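Local coordinates for protein prolyl-tRNA synthetase (Naegleria fowleri, PDB 6UYH) that probably attaches proline to its cognate tRNA in an ATP-dependent reaction, and here binds the inhibitor halofuginone together with a non-hydrolysable ATP analogue, at residues R83-E88 with P97-V102; K130-Q133 with P139-L142; V29-K32 with D37-D40; K67-Q72 with F185-L190. One frame throughout, in Å; residues are numbered along the deposited sequence.

Contact 1: R83-E88 with P97-V102; sequences RALETE and PEVAWV. With HFG (7-bromo-6-chloro-3-{3-[(2R,3S)-3-hydroxypiperidin-2-yl]-2-oxopropyl}quinazolin-4(3H)-one), chain D.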
# COMPACT_ATOMS: atom_id res chain seq x y z
N ARG A 83 17.12 9.91 18.62
CA ARG A 83 16.82 9.54 20.01
C ARG A 83 16.06 8.22 20.07
O ARG A 83 16.40 7.33 20.86
CB ARG A 83 16.03 10.68 20.67
CG ARG A 83 15.18 10.32 21.89
CD ARG A 83 15.98 10.15 23.16
NE ARG A 83 17.05 11.14 23.26
CZ ARG A 83 17.92 11.19 24.25
NH1 ARG A 83 17.86 10.32 25.26
NH2 ARG A 83 18.87 12.13 24.25
N ALA A 84 15.02 8.07 19.24
CA ALA A 84 14.23 6.85 19.23
C ALA A 84 15.05 5.67 18.75
O ALA A 84 15.07 4.61 19.38
CB ALA A 84 13.00 7.03 18.34
N LEU A 85 15.74 5.84 17.62
CA LEU A 85 16.53 4.76 17.05
C LEU A 85 17.56 4.24 18.04
O LEU A 85 17.73 3.02 18.18
CB LEU A 85 17.20 5.26 15.78
CG LEU A 85 17.49 4.33 14.61
CD1 LEU A 85 16.27 3.50 14.25
CD2 LEU A 85 17.94 5.20 13.43
N GLU A 86 18.25 5.14 18.74
CA GLU A 86 19.31 4.76 19.67
C GLU A 86 18.78 4.25 21.00
O GLU A 86 19.59 3.90 21.87
CB GLU A 86 20.26 5.94 19.91
CG GLU A 86 21.07 6.34 18.68
CD GLU A 86 22.06 7.46 18.97
OE1 GLU A 86 21.98 8.07 20.06
OE2 GLU A 86 22.91 7.73 18.09
N THR A 87 17.46 4.19 21.18
CA THR A 87 16.91 3.57 22.39
C THR A 87 17.30 2.10 22.49
O THR A 87 17.54 1.61 23.60
CB THR A 87 15.39 3.72 22.40
OG1 THR A 87 15.05 5.11 22.56
CG2 THR A 87 14.77 2.92 23.53
N GLU A 88 17.39 1.40 21.37
CA GLU A 88 17.76 -0.01 21.38
C GLU A 88 19.14 -0.25 21.98
O GLU A 88 20.15 -0.17 21.28
CB GLU A 88 17.70 -0.58 19.96
CG GLU A 88 16.45 -1.39 19.69
CD GLU A 88 16.29 -1.74 18.24
OE1 GLU A 88 17.14 -1.31 17.43
OE2 GLU A 88 15.32 -2.45 17.90
N PRO A 97 25.80 1.67 10.39
CA PRO A 97 26.23 2.02 9.03
C PRO A 97 25.16 1.87 7.97
O PRO A 97 25.30 2.46 6.89
CB PRO A 97 27.42 1.08 8.78
CG PRO A 97 27.93 0.74 10.15
CD PRO A 97 26.68 0.63 10.98
N GLU A 98 24.08 1.11 8.22
CA GLU A 98 23.03 0.90 7.22
C GLU A 98 21.91 1.94 7.28
O GLU A 98 21.01 1.89 6.44
CB GLU A 98 22.41 -0.49 7.37
CG GLU A 98 23.34 -1.66 7.08
CD GLU A 98 22.60 -3.00 6.99
OE1 GLU A 98 23.21 -3.99 6.56
OE2 GLU A 98 21.39 -3.06 7.34
N VAL A 99 21.93 2.86 8.24
CA VAL A 99 20.86 3.84 8.40
C VAL A 99 21.05 4.99 7.41
O VAL A 99 22.12 5.58 7.34
CB VAL A 99 20.83 4.39 9.83
CG1 VAL A 99 19.65 5.32 10.00
CG2 VAL A 99 20.79 3.26 10.87
N ALA A 100 19.98 5.33 6.68
CA ALA A 100 19.99 6.48 5.78
C ALA A 100 19.48 7.71 6.51
O ALA A 100 18.44 7.65 7.17
CB ALA A 100 19.12 6.19 4.55
N TRP A 101 20.21 8.83 6.40
CA TRP A 101 19.92 10.04 7.16
C TRP A 101 19.50 11.19 6.25
O TRP A 101 20.22 11.54 5.32
CB TRP A 101 21.14 10.47 7.98
CG TRP A 101 21.38 9.56 9.13
CD1 TRP A 101 22.24 8.50 9.16
CD2 TRP A 101 20.74 9.61 10.40
NE1 TRP A 101 22.18 7.89 10.39
CE2 TRP A 101 21.27 8.55 11.17
CE3 TRP A 101 19.79 10.46 10.98
CZ2 TRP A 101 20.87 8.31 12.49
CZ3 TRP A 101 19.39 10.21 12.29
CH2 TRP A 101 19.93 9.15 13.02
N VAL A 102 18.36 11.79 6.58
CA VAL A 102 17.95 13.05 5.97
C VAL A 102 18.62 14.18 6.73
O VAL A 102 18.46 14.29 7.95
CB VAL A 102 16.42 13.21 6.01
CG1 VAL A 102 16.01 14.58 5.46
CG2 VAL A 102 15.75 12.08 5.24
O4' HFG D . 14.08 -5.65 11.41
C21 HFG D . 14.51 -6.48 12.19
C3' HFG D . 13.61 -7.25 13.12
C2' HFG D . 12.16 -7.42 12.65
N1' HFG D . 11.43 -6.14 12.61
C6' HFG D . 10.00 -6.34 12.30
C5' HFG D . 9.80 -7.02 10.98
C4' HFG D . 10.59 -8.33 10.92
C39 HFG D . 12.04 -8.10 11.28
O7' HFG D . 12.74 -9.35 11.30
C1' HFG D . 16.02 -6.77 12.28
N3 HFG D . 16.83 -5.66 11.78
C4 HFG D . 16.85 -4.49 12.52
O11 HFG D . 16.25 -4.40 13.58
C10 HFG D . 17.60 -3.40 11.89
C5 HFG D . 17.72 -2.17 12.52
C2 HFG D . 17.47 -5.77 10.58
N1 HFG D . 18.12 -4.84 9.98
C9 HFG D . 18.18 -3.61 10.63
C8 HFG D . 18.84 -2.55 9.99
C7 HFG D . 18.92 -1.32 10.63
BR1 HFG D . 19.72 0.11 9.69
C6 HFG D . 18.40 -1.14 11.89
CL1 HFG D . 18.62 0.36 12.75

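Contact 2: K130-Q133 with P139-L142; sequences KWIQ and PLKL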
# COMPACT_ATOMS: atom_id res chain seq x y z
N LYS A 130 2.04 3.76 25.51
CA LYS A 130 0.93 4.66 25.81
C LYS A 130 -0.40 3.93 25.76
O LYS A 130 -1.26 4.14 26.62
CB LYS A 130 0.93 5.82 24.82
CG LYS A 130 -0.27 6.74 24.96
CD LYS A 130 -0.50 7.56 23.70
CE LYS A 130 -1.82 8.31 23.79
NZ LYS A 130 -2.16 8.98 22.51
N TRP A 131 -0.59 3.09 24.74
CA TRP A 131 -1.90 2.48 24.48
C TRP A 131 -2.21 1.33 25.42
O TRP A 131 -3.39 1.05 25.67
CB TRP A 131 -1.97 1.99 23.04
CG TRP A 131 -1.90 3.08 22.03
CD1 TRP A 131 -2.26 4.37 22.21
CD2 TRP A 131 -1.45 2.97 20.67
NE1 TRP A 131 -2.06 5.09 21.05
CE2 TRP A 131 -1.57 4.25 20.09
CE3 TRP A 131 -0.96 1.92 19.90
CZ2 TRP A 131 -1.22 4.50 18.77
CZ3 TRP A 131 -0.62 2.17 18.58
CH2 TRP A 131 -0.74 3.46 18.03
N ILE A 132 -1.21 0.63 25.93
CA ILE A 132 -1.42 -0.51 26.81
C ILE A 132 -1.34 -0.03 28.26
O ILE A 132 -0.31 0.50 28.69
CB ILE A 132 -0.40 -1.62 26.53
CG1 ILE A 132 -0.59 -2.15 25.11
CG2 ILE A 132 -0.55 -2.77 27.54
CD1 ILE A 132 0.63 -2.83 24.53
N GLN A 133 -2.44 -0.17 28.99
CA GLN A 133 -2.47 0.27 30.38
C GLN A 133 -2.95 -0.84 31.30
O GLN A 133 -2.52 -0.93 32.45
CB GLN A 133 -3.35 1.51 30.51
CG GLN A 133 -2.75 2.75 29.84
CD GLN A 133 -1.43 3.18 30.48
OE1 GLN A 133 -1.35 3.39 31.70
NE2 GLN A 133 -0.38 3.31 29.67
N PRO A 139 -4.83 -8.72 23.76
CA PRO A 139 -3.65 -8.46 22.93
C PRO A 139 -3.82 -7.26 22.02
O PRO A 139 -4.95 -6.91 21.66
CB PRO A 139 -3.50 -9.75 22.12
CG PRO A 139 -4.90 -10.28 22.03
CD PRO A 139 -5.56 -9.92 23.33
N LEU A 140 -2.70 -6.61 21.70
CA LEU A 140 -2.63 -5.56 20.70
C LEU A 140 -1.83 -6.11 19.53
O LEU A 140 -0.68 -6.51 19.70
CB LEU A 140 -1.96 -4.30 21.25
CG LEU A 140 -1.68 -3.18 20.23
CD1 LEU A 140 -2.98 -2.66 19.63
CD2 LEU A 140 -0.89 -2.03 20.87
N LYS A 141 -2.44 -6.13 18.34
CA LYS A 141 -1.85 -6.80 17.19
C LYS A 141 -2.01 -5.89 15.98
O LYS A 141 -3.12 -5.74 15.47
CB LYS A 141 -2.51 -8.16 16.95
CG LYS A 141 -2.55 -9.00 18.24
CD LYS A 141 -2.62 -10.48 17.99
CE LYS A 141 -4.03 -10.93 17.82
NZ LYS A 141 -4.14 -12.41 17.99
N LEU A 142 -0.92 -5.28 15.53
CA LEU A 142 -0.95 -4.33 14.43
C LEU A 142 -0.01 -4.77 13.33
O LEU A 142 0.99 -5.44 13.57
CB LEU A 142 -0.57 -2.93 14.92
CG LEU A 142 -1.41 -2.38 16.09
CD1 LEU A 142 -0.91 -0.99 16.50
CD2 LEU A 142 -2.91 -2.34 15.75

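Contact 3: V29-K32 with D37-D40; sequences VITK and DYYD. With EDO (1,2-ethanediol), chain L.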
# COMPACT_ATOMS: atom_id res chain seq x y z
N VAL A 29 15.68 -12.33 -17.54
CA VAL A 29 14.32 -12.80 -17.29
C VAL A 29 13.48 -11.72 -16.61
O VAL A 29 12.32 -11.50 -16.97
CB VAL A 29 14.33 -14.11 -16.48
CG1 VAL A 29 12.93 -14.46 -15.99
CG2 VAL A 29 14.88 -15.26 -17.33
N ILE A 30 14.04 -11.02 -15.61
CA ILE A 30 13.20 -10.06 -14.89
C ILE A 30 12.90 -8.83 -15.75
O ILE A 30 11.85 -8.20 -15.58
CB ILE A 30 13.82 -9.66 -13.54
CG1 ILE A 30 15.11 -8.87 -13.73
CG2 ILE A 30 13.98 -10.91 -12.62
CD1 ILE A 30 15.89 -8.60 -12.43
N THR A 31 13.80 -8.46 -16.67
CA THR A 31 13.56 -7.28 -17.50
C THR A 31 12.71 -7.62 -18.72
O THR A 31 11.76 -6.89 -19.03
CB THR A 31 14.88 -6.64 -17.96
OG1 THR A 31 15.69 -7.59 -18.67
CG2 THR A 31 15.66 -6.07 -16.76
N LYS A 32 13.05 -8.69 -19.44
CA LYS A 32 12.35 -8.98 -20.69
C LYS A 32 10.93 -9.49 -20.45
O LYS A 32 10.09 -9.39 -21.34
CB LYS A 32 13.16 -9.98 -21.51
CG LYS A 32 14.49 -9.41 -21.95
CD LYS A 32 15.32 -10.41 -22.76
CE LYS A 32 16.60 -9.75 -23.26
NZ LYS A 32 17.44 -10.66 -24.10
N ASP A 37 12.52 -3.00 -13.91
CA ASP A 37 13.54 -2.23 -14.60
C ASP A 37 14.56 -1.71 -13.61
O ASP A 37 14.28 -1.55 -12.42
CB ASP A 37 12.97 -1.07 -15.40
CG ASP A 37 13.50 -1.05 -16.82
OD1 ASP A 37 14.63 -1.56 -17.04
OD2 ASP A 37 12.80 -0.53 -17.70
N TYR A 38 15.78 -1.50 -14.11
CA TYR A 38 16.84 -0.88 -13.33
C TYR A 38 16.64 0.63 -13.23
O TYR A 38 15.89 1.24 -13.99
CB TYR A 38 18.20 -1.21 -13.95
CG TYR A 38 18.47 -2.69 -13.92
CD1 TYR A 38 18.76 -3.32 -12.72
CD2 TYR A 38 18.40 -3.47 -15.07
CE1 TYR A 38 19.01 -4.68 -12.67
CE2 TYR A 38 18.64 -4.83 -15.03
CZ TYR A 38 18.93 -5.43 -13.82
OH TYR A 38 19.19 -6.79 -13.75
N TYR A 39 17.38 1.25 -12.30
CA TYR A 39 17.17 2.64 -11.92
C TYR A 39 18.53 3.27 -11.64
O TYR A 39 19.53 2.58 -11.47
CB TYR A 39 16.23 2.69 -10.70
CG TYR A 39 15.73 4.05 -10.30
CD1 TYR A 39 14.95 4.81 -11.17
CD2 TYR A 39 15.98 4.54 -9.04
CE1 TYR A 39 14.46 6.05 -10.78
CE2 TYR A 39 15.49 5.78 -8.64
CZ TYR A 39 14.74 6.52 -9.51
OH TYR A 39 14.27 7.74 -9.09
N ASP A 40 18.56 4.60 -11.57
CA ASP A 40 19.84 5.30 -11.42
C ASP A 40 20.20 5.61 -9.97
O ASP A 40 21.14 6.38 -9.73
CB ASP A 40 19.84 6.58 -12.27
CG ASP A 40 18.83 7.62 -11.82
OD1 ASP A 40 18.00 7.34 -10.93
OD2 ASP A 40 18.86 8.74 -12.38
C1 EDO L . 19.86 -0.14 -9.75
O1 EDO L . 18.63 -0.47 -10.39
C2 EDO L . 20.78 -1.36 -9.76
O2 EDO L . 21.71 -1.27 -8.68

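Contact 4: K67-Q72 with F185-L190; sequences KKLGVQ and FTILEL. With EDO (1,2-ethanediol), chain K.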
# COMPACT_ATOMS: atom_id res chain seq x y z
N LYS A 67 -6.44 -11.02 9.39
CA LYS A 67 -7.68 -10.45 9.92
C LYS A 67 -8.42 -11.45 10.80
O LYS A 67 -9.02 -11.08 11.82
CB LYS A 67 -8.56 -9.98 8.76
CG LYS A 67 -9.76 -9.17 9.20
CD LYS A 67 -10.60 -8.76 8.01
CE LYS A 67 -11.89 -8.09 8.45
NZ LYS A 67 -12.77 -7.78 7.29
N LYS A 68 -8.38 -12.74 10.43
CA LYS A 68 -9.00 -13.79 11.23
C LYS A 68 -8.35 -13.91 12.60
O LYS A 68 -8.98 -14.43 13.53
CB LYS A 68 -8.90 -15.13 10.51
CG LYS A 68 -9.60 -15.18 9.16
CD LYS A 68 -9.20 -16.43 8.37
CE LYS A 68 -9.90 -16.49 7.02
NZ LYS A 68 -9.52 -17.71 6.24
N LEU A 69 -7.11 -13.47 12.74
CA LEU A 69 -6.40 -13.49 14.01
C LEU A 69 -6.64 -12.23 14.84
O LEU A 69 -6.17 -12.16 15.98
CB LEU A 69 -4.90 -13.64 13.76
CG LEU A 69 -4.48 -14.84 12.91
CD1 LEU A 69 -2.98 -14.84 12.71
CD2 LEU A 69 -4.94 -16.15 13.55
N GLY A 70 -7.35 -11.25 14.30
CA GLY A 70 -7.57 -10.01 14.99
C GLY A 70 -6.50 -8.97 14.78
O GLY A 70 -6.45 -7.98 15.52
N VAL A 71 -5.64 -9.15 13.79
CA VAL A 71 -4.61 -8.16 13.51
C VAL A 71 -5.24 -7.03 12.71
O VAL A 71 -6.08 -7.27 11.84
CB VAL A 71 -3.43 -8.79 12.74
CG1 VAL A 71 -2.33 -7.74 12.51
CG2 VAL A 71 -2.87 -10.00 13.50
N GLN A 72 -4.84 -5.79 12.99
CA GLN A 72 -5.37 -4.62 12.30
C GLN A 72 -4.26 -3.85 11.59
O GLN A 72 -3.16 -3.69 12.13
CB GLN A 72 -6.08 -3.67 13.26
CG GLN A 72 -7.13 -4.32 14.13
CD GLN A 72 -7.76 -3.29 15.05
OE1 GLN A 72 -8.81 -2.74 14.75
NE2 GLN A 72 -7.10 -3.02 16.18
N PHE A 185 4.32 -19.11 15.87
CA PHE A 185 4.28 -20.26 14.97
C PHE A 185 3.06 -20.23 14.06
O PHE A 185 3.11 -20.78 12.95
CB PHE A 185 4.36 -21.55 15.81
CG PHE A 185 5.69 -21.72 16.48
CD1 PHE A 185 6.76 -22.29 15.79
CD2 PHE A 185 5.90 -21.24 17.76
CE1 PHE A 185 8.00 -22.41 16.39
CE2 PHE A 185 7.14 -21.36 18.37
CZ PHE A 185 8.20 -21.95 17.68
N THR A 186 1.99 -19.56 14.49
CA THR A 186 0.86 -19.28 13.61
C THR A 186 1.28 -18.40 12.43
O THR A 186 0.92 -18.69 11.27
CB THR A 186 -0.26 -18.61 14.42
OG1 THR A 186 -0.75 -19.54 15.41
CG2 THR A 186 -1.41 -18.17 13.51
N ILE A 187 2.03 -17.33 12.70
CA ILE A 187 2.50 -16.48 11.60
C ILE A 187 3.50 -17.23 10.74
O ILE A 187 3.49 -17.11 9.51
CB ILE A 187 3.11 -15.17 12.15
CG1 ILE A 187 2.04 -14.33 12.89
CG2 ILE A 187 3.72 -14.33 11.01
CD1 ILE A 187 0.91 -13.83 11.99
N LEU A 188 4.37 -18.03 11.36
CA LEU A 188 5.33 -18.82 10.59
C LEU A 188 4.62 -19.77 9.62
O LEU A 188 5.06 -19.95 8.48
CB LEU A 188 6.25 -19.60 11.53
CG LEU A 188 7.46 -20.24 10.83
CD1 LEU A 188 8.46 -19.18 10.40
CD2 LEU A 188 8.12 -21.29 11.72
N GLU A 189 3.52 -20.38 10.07
CA GLU A 189 2.73 -21.22 9.18
C GLU A 189 2.11 -20.39 8.05
O GLU A 189 2.02 -20.86 6.91
CB GLU A 189 1.66 -21.96 9.97
CG GLU A 189 0.59 -22.65 9.14
CD GLU A 189 1.10 -23.82 8.31
OE1 GLU A 189 2.27 -24.24 8.47
OE2 GLU A 189 0.31 -24.34 7.49
N LEU A 190 1.68 -19.16 8.33
CA LEU A 190 1.15 -18.32 7.26
C LEU A 190 2.23 -17.99 6.23
O LEU A 190 1.94 -17.93 5.03
CB LEU A 190 0.55 -17.03 7.81
CG LEU A 190 -0.78 -17.14 8.56
CD1 LEU A 190 -1.28 -15.73 8.90
CD2 LEU A 190 -1.82 -17.89 7.72
C1 EDO K . -8.67 -13.21 18.18
O1 EDO K . -9.11 -11.85 18.04
C2 EDO K . -8.87 -13.95 16.86
O2 EDO K . -10.15 -13.60 16.31

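Contact 1: R83-E88 with P97-V102
L85 and V99 reach for each other tip to tip, the CD2 methyl of L85 resting 3.8 Å from CG1 of V99. The same leucine methyl also leans on the indole of W101, approaching CZ2 at 4.4 Å from an oblique direction. V99 CG1 itself lies over one face of that indole, 3.5 Å above the plane and offset toward the rim, so the leucine methyl, the valine methyl and the indole meet in one apolar cluster. The valine branch settles what each methyl does: with CG1 anti to the backbone N (chi1 -176°) and turned to the protein, CG2 is left to face the inhibitor and meets BR1 of halofuginone at 3.5 Å. This is the halogenated end of the quinazolinone in a class II synthetase active site, a ring that in related prolyl-tRNA synthetases takes the place of the terminal tRNA adenosine. E98 supplies another side of the same pocket, its CB 3.6 Å from BR1 and its carboxylate OE2 3.7 Å from the ring carbon C8. L85 CD1 comes near the chlorine, CL1, at 4.2 Å; the branched side chains of L85 and V99 offer apolar methyls to the halogens. L85 closes helix 82-85 and opens a type I turn that ends at E88. There the hydroxyl OG1 of T87 donates to the carbonyl O of R83 at 3.1 Å. Strand 100-105, which carries W101, pairs antiparallel with a strand of the second subunit, and the W101 indole makes a cation-pi contact with K104 of that subunit.

Contact 2: K130-Q133 with P139-L142
W131 and L140 owe their meeting to two different first torsions: the indole CG stands anti to its carbonyl carbon, beside the backbone N (chi1 -65°), whereas the leucine CG is swung anti to the backbone N (chi1 173°), which sends CD2 across to the helix end. The contact joins the C-terminal end of helix 121-131 to the start of strand 140-149, the first of the two antiparallel strands of class II motif 2, the hairpin that in this family helps to hold ATP. L140 CD2 is its central atom. It sits at the edge of the indole, near the ring plane, 4.1 Å from CE3 of W131, and it also meets CD1 of I132, just past the helix, at 4.0 Å. The extended isoleucine chain (chi2 158°) carries that methyl forward from a residue that has already left helical geometry. Two residues along the strand, L142 faces the same way as L140 and places CD1 3.8 Å from CZ3 of W131, an oblique approach to the ring. Leucine suits both places because each puts one apolar methyl against the six-membered part of the indole, while tryptophan lets a single residue span both. The polar edge of the ring serves the dimer, W131 NE1 bonding to OD2 of D37 in the second subunit, whose R48 makes a cation-pi contact with the indole. Past the last helical turn, the Q133 side chain folds back, and its NE2 donates to the carbonyl O of K130 at 3.3 Å from well above the carbonyl plane.

Contact 3: V29-K32 with D37-D40
Van der Waals contact of T31 and I30 with Y38 joins the two segments, T31 at the ring and I30 at the hydroxyl. The threonine methyl CG2 lies 3.7 Å from CE2 of Y38, approaching the ring obliquely, with the two side chains crossing at about a right angle. One residue earlier, I30 CD1 comes within 4.0 Å of the phenolic oxygen, OH, of Y38, the I30 and Y38 side chains again crossing at about a right angle. Threonine fits because its branches divide the work: with OG1 between the backbone N and the carbonyl carbon (chi1 57°), CG2 is left to touch the tyrosine. The last turn of helix 22-32 is followed by a short connection into strand 36-38, which pairs antiparallel with strand 45-47 in a small two-stranded hairpin near the N-terminus. I30 also packs on P158 and F159, and F159 lines the nucleotide pocket.

Hydrogen bonds hold the polar ends. S27, one turn back along the helix, serves both segments: its carbonyl O bonds to T31 OG1 and its OG pairs with Y38 OH, which tethers the phenol end to the helix, while Y39 OH reaches the backbone O of F79 in the second subunit. The backbone of Y38 makes a weak bond, N to D37 OD1, at 3.1 Å. A 1,2-ethanediol molecule, probably from the crystallisation liquor, adds a further bond: the Y39 N donates to its O1 at 2.9 Å. That oxygen lies in the plane of the Y38 ring, at its edge, 3.7 Å from CD1 of Y38.

Contact 4: K67-Q72 with F185-L190
L69 stretches from the turn after helix 49-67 to the flank of helix 177-198, where T186, I187 and L190 receive it. From CB the chain sets out toward that helix, and CG lies beside the backbone N, anti to the carbonyl carbon (chi1 -55°). CB and CG act as the stalk, and the contact is made by the methyls beyond them. CD1, in line with the extended chain (chi2 178°), does most of the work: it meets CG2 of T186 at 3.8 Å, CD1 of I187 at 4.1 Å and CD1 of L190 at 4.3 Å. CD2 keeps to the threonine alone, 4.1 Å from T186 CG2. The three receiving residues lie on one side of the helix, L190 a turn beyond T186, so a single leucine tip fits against successive turns. T186 suits the outer position because it has a methyl for L69 and a hydroxyl, OG1, that bonds to the E182 carbonyl O of its own helix.

In the class II catalytic domain this packing sets the turn after helix 49-67 against helix 177-198; L190 adds the helix-to-helix part, resting on F62, E65 and I66 of helix 49-67, and V71 packs on strand 140-149. The chain leaves helix 49-67 through a Schellman motif at G70. Its positive phi (88°) would press a CB against the preceding carbonyl O, so glycine belongs there, and its N bonds to K67 O at 3.0 Å. The exposed side of the turn carries a 1,2-ethanediol, probably from the crystallisation liquor, whose O2 donates to the carbonyl O of K68 at 3.1 Å.

How the contacts relate
Along the chain contact 3 closes first, near the N-terminus; contact 4 then spans more than a hundred residues and encloses contacts 1 and 2, in that order. Contacts 2 and 4 are neighbours, with centres about 16 Å apart: strand 140-149 of contact 2 runs parallel to strand 72-73, and K141 O accepts a probable hydrogen bond from Q72 N at 3.0 Å. Contact 1 lies about 24 Å from contact 2, centre to centre, and is linked to it through helix 121-131, on which L85 also packs. Contacts 2 and 3 are most distant within one chain, about 42 Å between centres, yet across the dimer they meet, W131 bonding to D37 of the other subunit; contact 1 also touches that subunit and holds pocket residues.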